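Local coordinates for uncharacterized protein Q6HG14 (Bacillus thuringiensis serovar konkukian, PDB 3F08) that is of unknown function but, as an SRPBCC-family protein with a Bet v 1-like fold, may bind a hydrophobic ligand in the cavity such folds commonly enclose, at residues T14-W18 against V90-T94; G22-S26 against S36-T40. The protein carries 5 engineered substitutions. All blocks are in the same frame, centred on the assembly; numbering follows the deposited sequence.

Contact 1 (T14-W18 against V90-T94); sequences TEQVW and VKEGT. Engineered in segment 14-18: T14 (natural residue Pro).
V90 has CG1 anti to its backbone N (chi1 177°) and CG2 set beside that N. The two methyls therefore spread along helix 14-21, CG1 serving T14 and V17 and CG2 serving V17 and W18. The contact belongs to the helix-grip fold of the Bet v 1-like clan: the first short helix packs on residues 90-92 of strand 81-92 of the antiparallel sheet, and the axes of 14-18 and 90-92 run almost exactly antiparallel, 8.7 Å apart at their closest. In V17 too, CG1 stands anti to the backbone N (chi1 -179°), which carries it to 3.8 Å from V90 CG2. Branched valines suit this junction because they fill it without a polar end to satisfy. V17 itself is buried further by L132 and F136 of the long helix 114-137.

W18, one turn on from T14, whose O accepts a hydrogen bond from W18 N, brings its benzo edge to V90. CE3 lies 3.9 Å from V90 CG2, which sits near the ring plane, so the valine methyl meets the rim of the indole. W18 NE1 is hydrogen-bonded to D65 OD1; separately, R44 of the second subunit makes a cation-pi contact with W18 and bonds its O.

At the start of the helix the engineered T14 (Pro in the natural protein) points its CB toward the strand segment, while OG1 donates to E15 OE2 over 2.9 Å, reaching the carboxylate from above its plane, 48° out of it. The methyl makes the contact: T14 CG2 lies 3.8 Å from E92 CA and 3.5 Å from K91 O.

Contact 2 (G22-S26 against S36-T40); sequences GGFNS and SSKLT
L39 carries the apolar part of this contact, in which a type I beta turn, G23 to S26, following the first helix of the Bet v 1-like fold, packs on strand 36-40, an outermost strand of the sheet within the chain. The branch of L39 sits close against N25, with L39 CG 3.4 Å from N25 CB. L39 CG lies beside its backbone N (chi1 -60°), an orientation that lets both methyls flank that CB. One of them, CD2, also reaches F24 CD2 at 3.9 Å, meeting the ring obliquely. A branched leucine fits here because it serves two neighbours of the turn at once, and it packs on G42 of the second subunit as well. The F24 ring also makes an edge-to-face pair with Y70.

Turn geometry is kept by S26 N bonding G23 O over 3.1 Å. Since G23 has no side chain, S26 OG can settle 3.6 Å from G23 CA.

Among the polar contacts, F24 O accepts a hydrogen bond from R46 NH1. Small S37 leaves room for N25 and for a water, its OG anti to the backbone N (chi1 173°). That water bridges turn and strand, donating to F24 O over 2.8 Å and lying 2.9 Å from S37 OG.

How the contacts relate
Contacts 1 and 2 lie about 20 Å apart, centre to centre, yet are consecutive in the chain: helix 14-21 leads into the turn that meets strand 36-40. Both bring that early region against the same antiparallel sheet, contact 1 at strand 81-92, which lies between 99-109 and 69-74, and contact 2 at 36-40, an outermost strand within the chain. Each is partly buried. Contact 1 centres on buried, chiefly apolar V17, W18 and V90, while K91 and E92 point away from the helix and form salt bridges with E102 and R68. Contact 2 sets partly exposed N25 and L39 beside a water bridge. The second subunit touches both, more extensively at contact 2.

Contact 1 (T14-W18 against V90-T94)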
loop_
_atom_site.group_PDB
_atom_site.type_symbol
_atom_site.label_atom_id
_atom_site.label_comp_id
_atom_site.label_asym_id
_atom_site.label_seq_id
_atom_site.Cartn_x
_atom_site.Cartn_y
_atom_site.Cartn_z
ATOM N N THR B 14 -5.637 -7.331 -17.955
ATOM C CA THR B 14 -4.897 -7.187 -16.714
ATOM C C THR B 14 -5.145 -5.806 -16.107
ATOM O O THR B 14 -5.275 -5.668 -14.890
ATOM C CB THR B 14 -3.381 -7.419 -16.938
ATOM O OG1 THR B 14 -2.953 -6.743 -18.130
ATOM C CG2 THR B 14 -3.097 -8.915 -17.089
ATOM N N GLU B 15 -5.236 -4.794 -16.966
ATOM C CA GLU B 15 -5.472 -3.431 -16.522
ATOM C C GLU B 15 -6.855 -3.250 -15.893
ATOM O O GLU B 15 -6.982 -2.582 -14.871
ATOM C CB GLU B 15 -5.303 -2.445 -17.689
ATOM C CG GLU B 15 -3.865 -2.274 -18.193
ATOM C CD GLU B 15 -3.302 -3.530 -18.851
ATOM O OE1 GLU B 15 -3.975 -4.102 -19.735
ATOM O OE2 GLU B 15 -2.181 -3.944 -18.493
ATOM N N GLN B 16 -7.888 -3.827 -16.504
ATOM C CA GLN B 16 -9.245 -3.708 -15.964
ATOM C C GLN B 16 -9.322 -4.401 -14.611
ATOM O O GLN B 16 -9.801 -3.834 -13.643
ATOM C CB GLN B 16 -10.277 -4.380 -16.871
ATOM C CG GLN B 16 -10.349 -3.899 -18.300
ATOM C CD GLN B 16 -11.324 -4.748 -19.114
ATOM O OE1 GLN B 16 -12.540 -4.709 -18.886
ATOM N NE2 GLN B 16 -10.794 -5.531 -20.050
ATOM N N VAL B 17 -8.855 -5.644 -14.563
ATOM C CA VAL B 17 -8.896 -6.414 -13.333
ATOM C C VAL B 17 -8.122 -5.772 -12.187
ATOM O O VAL B 17 -8.641 -5.665 -11.076
ATOM C CB VAL B 17 -8.360 -7.839 -13.551
ATOM C CG1 VAL B 17 -8.451 -8.632 -12.239
ATOM C CG2 VAL B 17 -9.161 -8.521 -14.657
ATOM N N TRP B 18 -6.882 -5.359 -12.443
ATOM C CA TRP B 18 -6.092 -4.731 -11.390
ATOM C C TRP B 18 -6.707 -3.382 -11.001
ATOM O O TRP B 18 -6.644 -2.977 -9.843
ATOM C CB TRP B 18 -4.635 -4.553 -11.828
ATOM C CG TRP B 18 -3.789 -3.905 -10.762
ATOM C CD1 TRP B 18 -3.236 -2.655 -10.797
ATOM C CD2 TRP B 18 -3.437 -4.464 -9.483
ATOM N NE1 TRP B 18 -2.563 -2.400 -9.617
ATOM C CE2 TRP B 18 -2.671 -3.492 -8.796
ATOM C CE3 TRP B 18 -3.696 -5.687 -8.853
ATOM C CZ2 TRP B 18 -2.159 -3.710 -7.505
ATOM C CZ3 TRP B 18 -3.184 -5.906 -7.559
ATOM C CH2 TRP B 18 -2.425 -4.916 -6.906
ATOM N N VAL B 90 -2.595 -10.410 -10.154
ATOM C CA VAL B 90 -3.201 -10.415 -11.477
ATOM C C VAL B 90 -2.094 -10.652 -12.496
ATOM O O VAL B 90 -1.334 -9.746 -12.811
ATOM C CB VAL B 90 -3.888 -9.066 -11.772
ATOM C CG1 VAL B 90 -4.447 -9.068 -13.181
ATOM C CG2 VAL B 90 -4.998 -8.814 -10.757
ATOM N N LYS B 91 -1.999 -11.880 -12.989
ATOM C CA LYS B 91 -0.988 -12.234 -13.972
ATOM C C LYS B 91 -1.539 -12.119 -15.386
ATOM O O LYS B 91 -2.747 -12.024 -15.595
ATOM C CB LYS B 91 -0.497 -13.663 -13.732
ATOM C CG LYS B 91 0.130 -13.860 -12.364
ATOM C CD LYS B 91 0.699 -15.263 -12.191
ATOM C CE LYS B 91 1.539 -15.349 -10.922
ATOM N NZ LYS B 91 2.162 -16.690 -10.729
ATOM N N GLU B 92 -0.640 -12.124 -16.360
ATOM C CA GLU B 92 -1.032 -12.025 -17.755
ATOM C C GLU B 92 -1.989 -13.152 -18.137
ATOM O O GLU B 92 -1.761 -14.309 -17.787
ATOM C CB GLU B 92 0.206 -12.098 -18.650
ATOM C CG GLU B 92 1.110 -10.872 -18.615
ATOM C CD GLU B 92 1.741 -10.612 -17.254
ATOM O OE1 GLU B 92 1.931 -11.576 -16.468
ATOM O OE2 GLU B 92 2.072 -9.433 -16.981
ATOM N N GLY B 93 -3.058 -12.810 -18.852
ATOM C CA GLY B 93 -4.009 -13.816 -19.285
ATOM C C GLY B 93 -3.506 -14.414 -20.589
ATOM O O GLY B 93 -2.420 -14.062 -21.048
ATOM N N THR B 94 -4.274 -15.317 -21.189
ATOM C CA THR B 94 -3.866 -15.924 -22.451
ATOM C C THR B 94 -4.107 -14.950 -23.603
ATOM O O THR B 94 -3.451 -15.021 -24.640
ATOM C CB THR B 94 -4.636 -17.226 -22.711
ATOM O OG1 THR B 94 -6.032 -17.004 -22.478
ATOM C CG2 THR B 94 -4.130 -18.336 -21.788
#

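Contact 2 (G22-S26 against S36-T40)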
loop_
_atom_site.group_PDB
_atom_site.type_symbol
_atom_site.label_atom_id
_atom_site.label_comp_id
_atom_site.label_asym_id
_atom_site.label_seq_id
_atom_site.Cartn_x
_atom_site.Cartn_y
_atom_site.Cartn_z
ATOM N N GLY B 22 -7.072 -3.948 -7.396
ATOM C CA GLY B 22 -5.815 -3.471 -6.829
ATOM C C GLY B 22 -5.926 -2.636 -5.559
ATOM O O GLY B 22 -4.984 -2.581 -4.765
ATOM N N GLY B 23 -7.066 -1.977 -5.373
ATOM C CA GLY B 23 -7.265 -1.151 -4.196
ATOM C C GLY B 23 -7.456 -1.992 -2.953
ATOM O O GLY B 23 -8.305 -2.884 -2.920
ATOM N N PHE B 24 -6.670 -1.707 -1.924
ATOM C CA PHE B 24 -6.771 -2.457 -0.687
ATOM C C PHE B 24 -8.141 -2.256 -0.038
ATOM O O PHE B 24 -8.669 -3.163 0.604
ATOM C CB PHE B 24 -5.649 -2.038 0.263
ATOM C CG PHE B 24 -5.453 -2.975 1.421
ATOM C CD1 PHE B 24 -5.251 -4.337 1.204
ATOM C CD2 PHE B 24 -5.455 -2.495 2.725
ATOM C CE1 PHE B 24 -5.052 -5.215 2.278
ATOM C CE2 PHE B 24 -5.255 -3.355 3.810
ATOM C CZ PHE B 24 -5.054 -4.718 3.583
ATOM N N ASN B 25 -8.727 -1.076 -0.222
ATOM C CA ASN B 25 -10.043 -0.795 0.354
ATOM C C ASN B 25 -11.175 -1.043 -0.638
ATOM O O ASN B 25 -12.324 -0.687 -0.378
ATOM C CB ASN B 25 -10.132 0.662 0.821
ATOM C CG ASN B 25 -11.260 0.880 1.815
ATOM O OD1 ASN B 25 -12.127 1.739 1.626
ATOM N ND2 ASN B 25 -11.254 0.096 2.881
ATOM N N SER B 26 -10.864 -1.680 -1.759
ATOM C CA SER B 26 -11.876 -1.899 -2.788
ATOM C C SER B 26 -12.647 -3.219 -2.822
ATOM O O SER B 26 -13.408 -3.454 -3.755
ATOM C CB SER B 26 -11.251 -1.644 -4.162
ATOM O OG SER B 26 -10.733 -0.325 -4.214
ATOM N N SER B 36 -19.223 -3.106 3.175
ATOM C CA SER B 36 -18.404 -1.921 3.380
ATOM C C SER B 36 -16.988 -2.201 3.864
ATOM O O SER B 36 -16.713 -3.226 4.486
ATOM C CB SER B 36 -19.125 -0.983 4.355
ATOM O OG SER B 36 -18.391 0.211 4.557
ATOM N N SER B 37 -16.093 -1.269 3.559
ATOM C CA SER B 37 -14.692 -1.358 3.942
ATOM C C SER B 37 -14.125 0.043 4.156
ATOM O O SER B 37 -14.373 0.945 3.358
ATOM C CB SER B 37 -13.879 -2.076 2.856
ATOM O OG SER B 37 -12.489 -2.025 3.149
ATOM N N LYS B 38 -13.375 0.213 5.242
ATOM C CA LYS B 38 -12.756 1.493 5.583
ATOM C C LYS B 38 -11.280 1.272 5.908
ATOM O O LYS B 38 -10.894 0.203 6.373
ATOM C CB LYS B 38 -13.436 2.127 6.806
ATOM C CG LYS B 38 -14.877 2.548 6.589
ATOM C CD LYS B 38 -14.999 3.643 5.540
ATOM C CE LYS B 38 -16.460 4.037 5.347
ATOM N NZ LYS B 38 -16.631 5.069 4.280
ATOM N N LEU B 39 -10.460 2.289 5.677
ATOM C CA LEU B 39 -9.033 2.175 5.951
ATOM C C LEU B 39 -8.599 2.973 7.179
ATOM O O LEU B 39 -9.139 4.048 7.451
ATOM C CB LEU B 39 -8.221 2.670 4.745
ATOM C CG LEU B 39 -8.375 1.993 3.379
ATOM C CD1 LEU B 39 -7.713 2.864 2.327
ATOM C CD2 LEU B 39 -7.756 0.601 3.388
ATOM N N THR B 40 -7.631 2.435 7.923
ATOM C CA THR B 40 -7.082 3.134 9.079
ATOM C C THR B 40 -5.566 3.088 8.944
ATOM O O THR B 40 -5.045 2.525 7.977
ATOM C CB THR B 40 -7.505 2.499 10.433
ATOM O OG1 THR B 40 -7.108 1.126 10.479
ATOM C CG2 THR B 40 -9.005 2.603 10.616
HETATM O O HOH W 1 -11.416 -3.643 0.944
#